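Local coordinates for phosphatidylinositol transfer protein SFH5 (Saccharomyces cerevisiae, PDB 6W32) that binds and transfers phosphatidylinositol between membranes, binds heme b, and regulates phosphatidylinositol 4,5-bisphosphate homeostasis at the plasma membrane, at residues D91-P101 and G206-E214. Numbering follows the deposited sequence.
Sequences DILNWRREFNP and GIFQKYYPE
An aromatic cluster of Trp95, Tyr211 and Tyr212 joins helix 82-98 to the C-terminal end of helix 195-211. The evidence for a face-to-face stack is direct: the centroids of the five-membered ring of Trp95 and the ring of Tyr211 lie 3.8 Å apart, and their planes diverge by only 13°. Trp95 reaches this position with CG anti to its backbone N (chi1 -177°), and its CB also sits over the Tyr211 face in a CH-pi contact, 4.0 Å from the centroid of that ring. The Tyr211 ring is thereby sandwiched, Trp95 on one face and CB of its own neighbour Lys210 on the other; Trp95 in turn has Phe99 CB on the face opposite Tyr211.

The six-membered ring of the indole reaches Ile207 and Tyr212. Its CZ2 meets the Ile207 branch methyl CG2 at 3.6 Å, and its CH2 comes to the edge of the Tyr212 ring, 3.8 Å from CE2, with the two planes steeply inclined at 82°. Beside the stack, Ile92 lays CG1 against the backbone of Tyr211, 3.9 Å from its CA.

The hydroxyl end of Tyr212 touches Pro101 CB. Its OH also lies 3.7 Å from Arg96 NH1, but its hydrogen bond goes to Glu163 OE2, the same oxygen that forms a salt bridge with NH1. Glu163, on helix 151-166, thus ties both segments to a third helix, while a second salt bridge joins Arg96 to Glu42.

The axes of helical segments 91-98 and 206-211, which run closer to antiparallel than to parallel, approach to 10.7 Å, a separation spanned by large side chains. Helix 195-211 also supplies Phe208, which touches the heme; the aromatic interface therefore packs against a helix that lines the heme pocket of the Sec14-like CRAL-TRIO fold.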
ATOM      1  N   ASP A  91       2.048   1.162  17.068  1.00 49.36           N
ATOM      2  CA  ASP A  91       0.840   0.529  16.547  1.00 50.90           C
ATOM      3  C   ASP A  91       1.095  -0.153  15.208  1.00 52.77           C
ATOM      4  O   ASP A  91       0.531  -1.223  14.936  1.00 52.51           O
ATOM      5  CB  ASP A  91      -0.269   1.547  16.451  1.00 48.12           C
ATOM      6  CG  ASP A  91      -0.559   2.162  17.779  1.00 56.73           C
ATOM      7  OD1 ASP A  91       0.072   1.715  18.757  1.00 57.25           O
ATOM      8  OD2 ASP A  91      -1.392   3.088  17.856  1.00 67.47           O
ATOM      9  N   ILE A  92       1.987   0.413  14.384  1.00 50.23           N
ATOM     10  CA  ILE A  92       2.307  -0.231  13.114  1.00 48.35           C
ATOM     11  C   ILE A  92       3.023  -1.549  13.357  1.00 51.41           C
ATOM     12  O   ILE A  92       2.547  -2.619  12.957  1.00 55.95           O
ATOM     13  CB  ILE A  92       3.142   0.690  12.220  1.00 43.00           C
ATOM     14  CG1 ILE A  92       2.248   1.753  11.578  1.00 43.37           C
ATOM     15  CG2 ILE A  92       3.764  -0.132  11.140  1.00 40.20           C
ATOM     16  CD1 ILE A  92       2.961   3.069  11.282  1.00 38.41           C
ATOM     17  N   LEU A  93       4.170  -1.493  14.036  1.00 51.17           N
ATOM     18  CA  LEU A  93       4.989  -2.687  14.225  1.00 48.72           C
ATOM     19  C   LEU A  93       4.225  -3.798  14.956  1.00 54.79           C
ATOM     20  O   LEU A  93       4.382  -4.980  14.642  1.00 56.58           O
ATOM     21  CB  LEU A  93       6.256  -2.310  14.989  1.00 44.89           C
ATOM     22  CG  LEU A  93       7.294  -1.568  14.160  1.00 38.04           C
ATOM     23  CD1 LEU A  93       8.552  -1.314  14.959  1.00 32.77           C
ATOM     24  CD2 LEU A  93       7.597  -2.328  12.871  1.00 40.26           C
ATOM     25  N   ASN A  94       3.406  -3.459  15.945  1.00 54.28           N
ATOM     26  CA  ASN A  94       2.648  -4.512  16.608  1.00 55.29           C
ATOM     27  C   ASN A  94       1.683  -5.161  15.631  1.00 55.24           C
ATOM     28  O   ASN A  94       1.595  -6.388  15.551  1.00 58.82           O
ATOM     29  CB  ASN A  94       1.888  -3.961  17.813  1.00 60.08           C
ATOM     30  CG  ASN A  94       2.788  -3.698  19.007  1.00 60.77           C
ATOM     31  OD1 ASN A  94       3.888  -4.250  19.124  1.00 54.58           O
ATOM     32  ND2 ASN A  94       2.322  -2.827  19.897  1.00 62.68           N
ATOM     33  N   TRP A  95       0.939  -4.346  14.888  1.00 55.15           N
ATOM     34  CA  TRP A  95       0.034  -4.873  13.870  1.00 53.24           C
ATOM     35  C   TRP A  95       0.783  -5.762  12.866  1.00 53.90           C
ATOM     36  O   TRP A  95       0.275  -6.820  12.451  1.00 47.04           O
ATOM     37  CB  TRP A  95      -0.675  -3.694  13.186  1.00 47.94           C
ATOM     38  CG  TRP A  95      -1.679  -4.055  12.159  1.00 44.35           C
ATOM     39  CD1 TRP A  95      -3.027  -4.259  12.338  1.00 43.63           C
ATOM     40  CD2 TRP A  95      -1.434  -4.216  10.767  1.00 41.25           C
ATOM     41  NE1 TRP A  95      -3.633  -4.570  11.135  1.00 39.09           N
ATOM     42  CE2 TRP A  95      -2.674  -4.552  10.154  1.00 41.39           C
ATOM     43  CE3 TRP A  95      -0.291  -4.113   9.978  1.00 35.44           C
ATOM     44  CZ2 TRP A  95      -2.792  -4.783   8.787  1.00 38.60           C
ATOM     45  CZ3 TRP A  95      -0.405  -4.350   8.628  1.00 42.21           C
ATOM     46  CH2 TRP A  95      -1.652  -4.677   8.037  1.00 41.14           C
ATOM     47  N   ARG A  96       2.008  -5.373  12.491  1.00 51.44           N
ATOM     48  CA  ARG A  96       2.752  -6.198  11.547  1.00 54.01           C
ATOM     49  C   ARG A  96       3.045  -7.575  12.119  1.00 52.71           C
ATOM     50  O   ARG A  96       3.165  -8.538  11.362  1.00 60.74           O
ATOM     51  CB  ARG A  96       4.070  -5.528  11.136  1.00 60.53           C
ATOM     52  CG  ARG A  96       3.972  -4.093  10.634  1.00 52.77           C
ATOM     53  CD  ARG A  96       3.680  -4.023   9.179  1.00 50.63           C
ATOM     54  NE  ARG A  96       4.732  -4.550   8.308  1.00 52.38           N
ATOM     55  CZ  ARG A  96       4.698  -4.408   6.978  1.00 53.30           C
ATOM     56  NH1 ARG A  96       3.683  -3.751   6.426  1.00 56.23           N
ATOM     57  NH2 ARG A  96       5.637  -4.917   6.188  1.00 47.85           N
ATOM     58  N   ARG A  97       3.188  -7.687  13.444  1.00 58.20           N
ATOM     59  CA  ARG A  97       3.297  -8.991  14.106  1.00 54.80           C
ATOM     60  C   ARG A  97       1.959  -9.699  14.207  1.00 47.38           C
ATOM     61  O   ARG A  97       1.811 -10.824  13.741  1.00 47.73           O
ATOM     62  CB  ARG A  97       3.824  -8.851  15.516  1.00 55.55           C
ATOM     63  CG  ARG A  97       5.158  -8.319  15.642  1.00 56.61           C
ATOM     64  CD  ARG A  97       5.553  -8.454  17.111  1.00 65.83           C
ATOM     65  NE  ARG A  97       4.579  -7.859  18.030  1.00 64.61           N
ATOM     66  CZ  ARG A  97       3.881  -8.548  18.927  1.00 69.08           C
ATOM     67  NH1 ARG A  97       4.049  -9.872  19.020  1.00 73.19           N
ATOM     68  NH2 ARG A  97       3.025  -7.909  19.731  1.00 66.61           N
ATOM     69  N   GLU A  98       0.989  -9.078  14.860  1.00 45.27           N
ATOM     70  CA  GLU A  98      -0.238  -9.788  15.160  1.00 49.57           C
ATOM     71  C   GLU A  98      -0.971 -10.202  13.891  1.00 47.53           C
ATOM     72  O   GLU A  98      -1.034 -11.389  13.571  1.00 60.03           O
ATOM     73  CB  GLU A  98      -1.074  -8.931  16.102  1.00 55.27           C
ATOM     74  CG  GLU A  98      -0.164  -8.297  17.177  1.00 60.63           C
ATOM     75  CD  GLU A  98      -0.881  -7.982  18.498  1.00 82.61           C
ATOM     76  OE1 GLU A  98      -0.411  -8.480  19.564  1.00 89.33           O
ATOM     77  OE2 GLU A  98      -1.890  -7.225  18.478  1.00 77.90           O
ATOM     78  N   PHE A  99      -1.479  -9.260  13.126  1.00 51.22           N
ATOM     79  CA  PHE A  99      -1.764  -9.500  11.716  1.00 49.99           C
ATOM     80  C   PHE A  99      -0.466 -10.024  11.110  1.00 56.27           C
ATOM     81  O   PHE A  99       0.601  -9.767  11.670  1.00 62.16           O
ATOM     82  CB  PHE A  99      -2.194  -8.177  11.070  1.00 47.31           C
ATOM     83  CG  PHE A  99      -3.099  -8.329   9.905  1.00 46.77           C
ATOM     84  CD1 PHE A  99      -4.448  -8.039  10.023  1.00 38.31           C
ATOM     85  CD2 PHE A  99      -2.594  -8.731   8.673  1.00 49.17           C
ATOM     86  CE1 PHE A  99      -5.286  -8.175   8.956  1.00 37.26           C
ATOM     87  CE2 PHE A  99      -3.420  -8.874   7.605  1.00 42.95           C
ATOM     88  CZ  PHE A  99      -4.777  -8.583   7.745  1.00 44.10           C
ATOM     89  N   ASN A 100      -0.461 -10.710   9.975  1.00 51.27           N
ATOM     90  CA  ASN A 100       0.832 -10.949   9.325  1.00 56.09           C
ATOM     91  C   ASN A 100       0.825 -10.414   7.895  1.00 59.92           C
ATOM     92  O   ASN A 100       0.540 -11.162   6.946  1.00 62.64           O
ATOM     93  CB  ASN A 100       1.177 -12.433   9.367  1.00 61.10           C
ATOM     94  CG  ASN A 100       2.655 -12.694   9.260  1.00 64.52           C
ATOM     95  OD1 ASN A 100       3.406 -11.904   8.677  1.00 64.13           O
ATOM     96  ND2 ASN A 100       3.091 -13.817   9.827  1.00 64.69           N
ATOM     97  N   PRO A 101       1.143  -9.134   7.675  1.00 58.79           N
ATOM     98  CA  PRO A 101       1.040  -8.620   6.292  1.00 57.81           C
ATOM     99  C   PRO A 101       1.977  -9.336   5.334  1.00 59.29           C
ATOM    100  O   PRO A 101       1.560  -9.678   4.221  1.00 60.86           O
ATOM    101  CB  PRO A 101       1.379  -7.122   6.409  1.00 50.87           C
ATOM    102  CG  PRO A 101       1.735  -6.889   7.866  1.00 60.24           C
ATOM    103  CD  PRO A 101       1.877  -8.225   8.564  1.00 55.59           C
ATOM    104  N   GLY A 206      -9.391   1.653   6.772  1.00 42.00           N
ATOM    105  CA  GLY A 206      -8.824   1.890   8.089  1.00 40.86           C
ATOM    106  C   GLY A 206      -7.397   1.390   8.205  1.00 42.54           C
ATOM    107  O   GLY A 206      -6.548   2.004   8.860  1.00 40.17           O
ATOM    108  N   ILE A 207      -7.092   0.301   7.531  1.00 41.40           N
ATOM    109  CA  ILE A 207      -5.763  -0.248   7.671  1.00 43.46           C
ATOM    110  C   ILE A 207      -4.759   0.598   6.923  1.00 38.21           C
ATOM    111  O   ILE A 207      -3.751   1.023   7.491  1.00 40.99           O
ATOM    112  CB  ILE A 207      -5.764  -1.704   7.207  1.00 45.90           C
ATOM    113  CG1 ILE A 207      -6.410  -2.546   8.300  1.00 32.56           C
ATOM    114  CG2 ILE A 207      -4.365  -2.133   6.843  1.00 47.84           C
ATOM    115  CD1 ILE A 207      -6.830  -3.853   7.805  1.00 35.07           C
ATOM    116  N   PHE A 208      -5.041   0.884   5.649  1.00 48.53           N
ATOM    117  CA  PHE A 208      -4.233   1.828   4.858  1.00 45.80           C
ATOM    118  C   PHE A 208      -4.010   3.138   5.605  1.00 37.41           C
ATOM    119  O   PHE A 208      -2.870   3.597   5.744  1.00 37.32           O
ATOM    120  CB  PHE A 208      -4.901   2.101   3.508  1.00 37.74           C
ATOM    121  CG  PHE A 208      -4.927   0.913   2.577  1.00 38.34           C
ATOM    122  CD1 PHE A 208      -4.233  -0.258   2.875  1.00 45.85           C
ATOM    123  CD2 PHE A 208      -5.657   0.960   1.410  1.00 38.44           C
ATOM    124  CE1 PHE A 208      -4.267  -1.344   2.000  1.00 45.26           C
ATOM    125  CE2 PHE A 208      -5.708  -0.125   0.545  1.00 42.78           C
ATOM    126  CZ  PHE A 208      -5.020  -1.275   0.835  1.00 41.04           C
ATOM    127  N   GLN A 209      -5.085   3.729   6.131  1.00 34.03           N
ATOM    128  CA  GLN A 209      -4.949   4.969   6.893  1.00 36.02           C
ATOM    129  C   GLN A 209      -4.083   4.790   8.144  1.00 45.61           C
ATOM    130  O   GLN A 209      -3.164   5.579   8.389  1.00 49.11           O
ATOM    131  CB  GLN A 209      -6.324   5.496   7.266  1.00 36.39           C
ATOM    132  CG  GLN A 209      -7.126   6.059   6.098  1.00 47.94           C
ATOM    133  CD  GLN A 209      -6.423   7.209   5.346  1.00 50.36           C
ATOM    134  OE1 GLN A 209      -6.490   8.370   5.762  1.00 51.37           O
ATOM    135  NE2 GLN A 209      -5.744   6.877   4.234  1.00 46.12           N
ATOM    136  N   LYS A 210      -4.355   3.758   8.960  1.00 49.31           N
ATOM    137  CA  LYS A 210      -3.684   3.652  10.255  1.00 44.72           C
ATOM    138  C   LYS A 210      -2.287   3.064  10.154  1.00 42.65           C
ATOM    139  O   LYS A 210      -1.435   3.386  10.991  1.00 45.00           O
ATOM    140  CB  LYS A 210      -4.514   2.814  11.229  1.00 46.46           C
ATOM    141  CG  LYS A 210      -5.913   3.379  11.559  1.00 53.07           C
ATOM    142  CD  LYS A 210      -6.653   2.521  12.652  1.00 60.32           C
ATOM    143  CE  LYS A 210      -7.739   1.568  12.067  1.00 58.74           C
ATOM    144  NZ  LYS A 210      -7.630   0.144  12.557  1.00 53.20           N
ATOM    145  N   TYR A 211      -2.029   2.210   9.156  1.00 42.34           N
ATOM    146  CA  TYR A 211      -0.783   1.452   9.094  1.00 45.22           C
ATOM    147  C   TYR A 211      -0.019   1.613   7.796  1.00 43.64           C
ATOM    148  O   TYR A 211       1.110   1.145   7.701  1.00 47.93           O
ATOM    149  CB  TYR A 211      -1.036  -0.050   9.307  1.00 45.17           C
ATOM    150  CG  TYR A 211      -1.883  -0.341  10.515  1.00 41.24           C
ATOM    151  CD1 TYR A 211      -1.426  -0.056  11.781  1.00 42.96           C
ATOM    152  CD2 TYR A 211      -3.154  -0.874  10.380  1.00 42.08           C
ATOM    153  CE1 TYR A 211      -2.205  -0.305  12.899  1.00 48.77           C
ATOM    154  CE2 TYR A 211      -3.957  -1.106  11.492  1.00 48.26           C
ATOM    155  CZ  TYR A 211      -3.471  -0.825  12.754  1.00 49.55           C
ATOM    156  OH  TYR A 211      -4.232  -1.060  13.874  1.00 51.14           O
ATOM    157  N   TYR A 212      -0.557   2.260   6.822  1.00 48.19           N
ATOM    158  CA  TYR A 212       0.324   2.432   5.688  1.00 48.13           C
ATOM    159  C   TYR A 212       0.463   3.919   5.305  1.00 43.89           C
ATOM    160  O   TYR A 212       0.430   4.208   4.104  1.00 45.33           O
ATOM    161  CB  TYR A 212      -0.206   1.624   4.499  1.00 46.64           C
ATOM    162  CG  TYR A 212      -0.056   0.145   4.623  1.00 46.28           C
ATOM    163  CD1 TYR A 212       0.972  -0.512   3.969  1.00 47.60           C
ATOM    164  CD2 TYR A 212      -0.967  -0.622   5.352  1.00 50.29           C
ATOM    165  CE1 TYR A 212       1.112  -1.887   4.046  1.00 49.30           C
ATOM    166  CE2 TYR A 212      -0.825  -2.026   5.442  1.00 46.81           C
ATOM    167  CZ  TYR A 212       0.213  -2.639   4.772  1.00 46.69           C
ATOM    168  OH  TYR A 212       0.368  -4.002   4.813  1.00 51.57           O
ATOM    169  N   PRO A 213       0.714   4.863   6.211  1.00 43.86           N
ATOM    170  CA  PRO A 213       0.686   6.251   5.814  1.00 47.80           C
ATOM    171  C   PRO A 213       1.889   6.576   4.935  1.00 51.05           C
ATOM    172  O   PRO A 213       2.918   5.899   4.952  1.00 52.50           O
ATOM    173  CB  PRO A 213       0.774   6.963   7.132  1.00 45.76           C
ATOM    174  CG  PRO A 213       1.655   6.123   7.940  1.00 41.83           C
ATOM    175  CD  PRO A 213       1.587   4.708   7.364  1.00 51.05           C
ATOM    176  N   GLU A 214       1.773   7.674   4.190  1.00 46.45           N
ATOM    177  CA  GLU A 214       2.889   8.205   3.411  1.00 46.78           C
ATOM    178  C   GLU A 214       3.429   7.198   2.406  1.00 43.74           C
ATOM    179  O   GLU A 214       4.632   7.171   2.126  1.00 39.49           O
ATOM    180  CB  GLU A 214       4.028   8.711   4.283  1.00 41.78           C
ATOM    181  CG  GLU A 214       3.760  10.081   4.918  1.00 52.68           C
ATOM    182  CD  GLU A 214       3.456  11.212   3.906  1.00 56.40           C
ATOM    183  OE1 GLU A 214       4.220  11.346   2.912  1.00 53.44           O
ATOM    184  OE2 GLU A 214       2.467  11.975   4.128  1.00 54.13           O
TER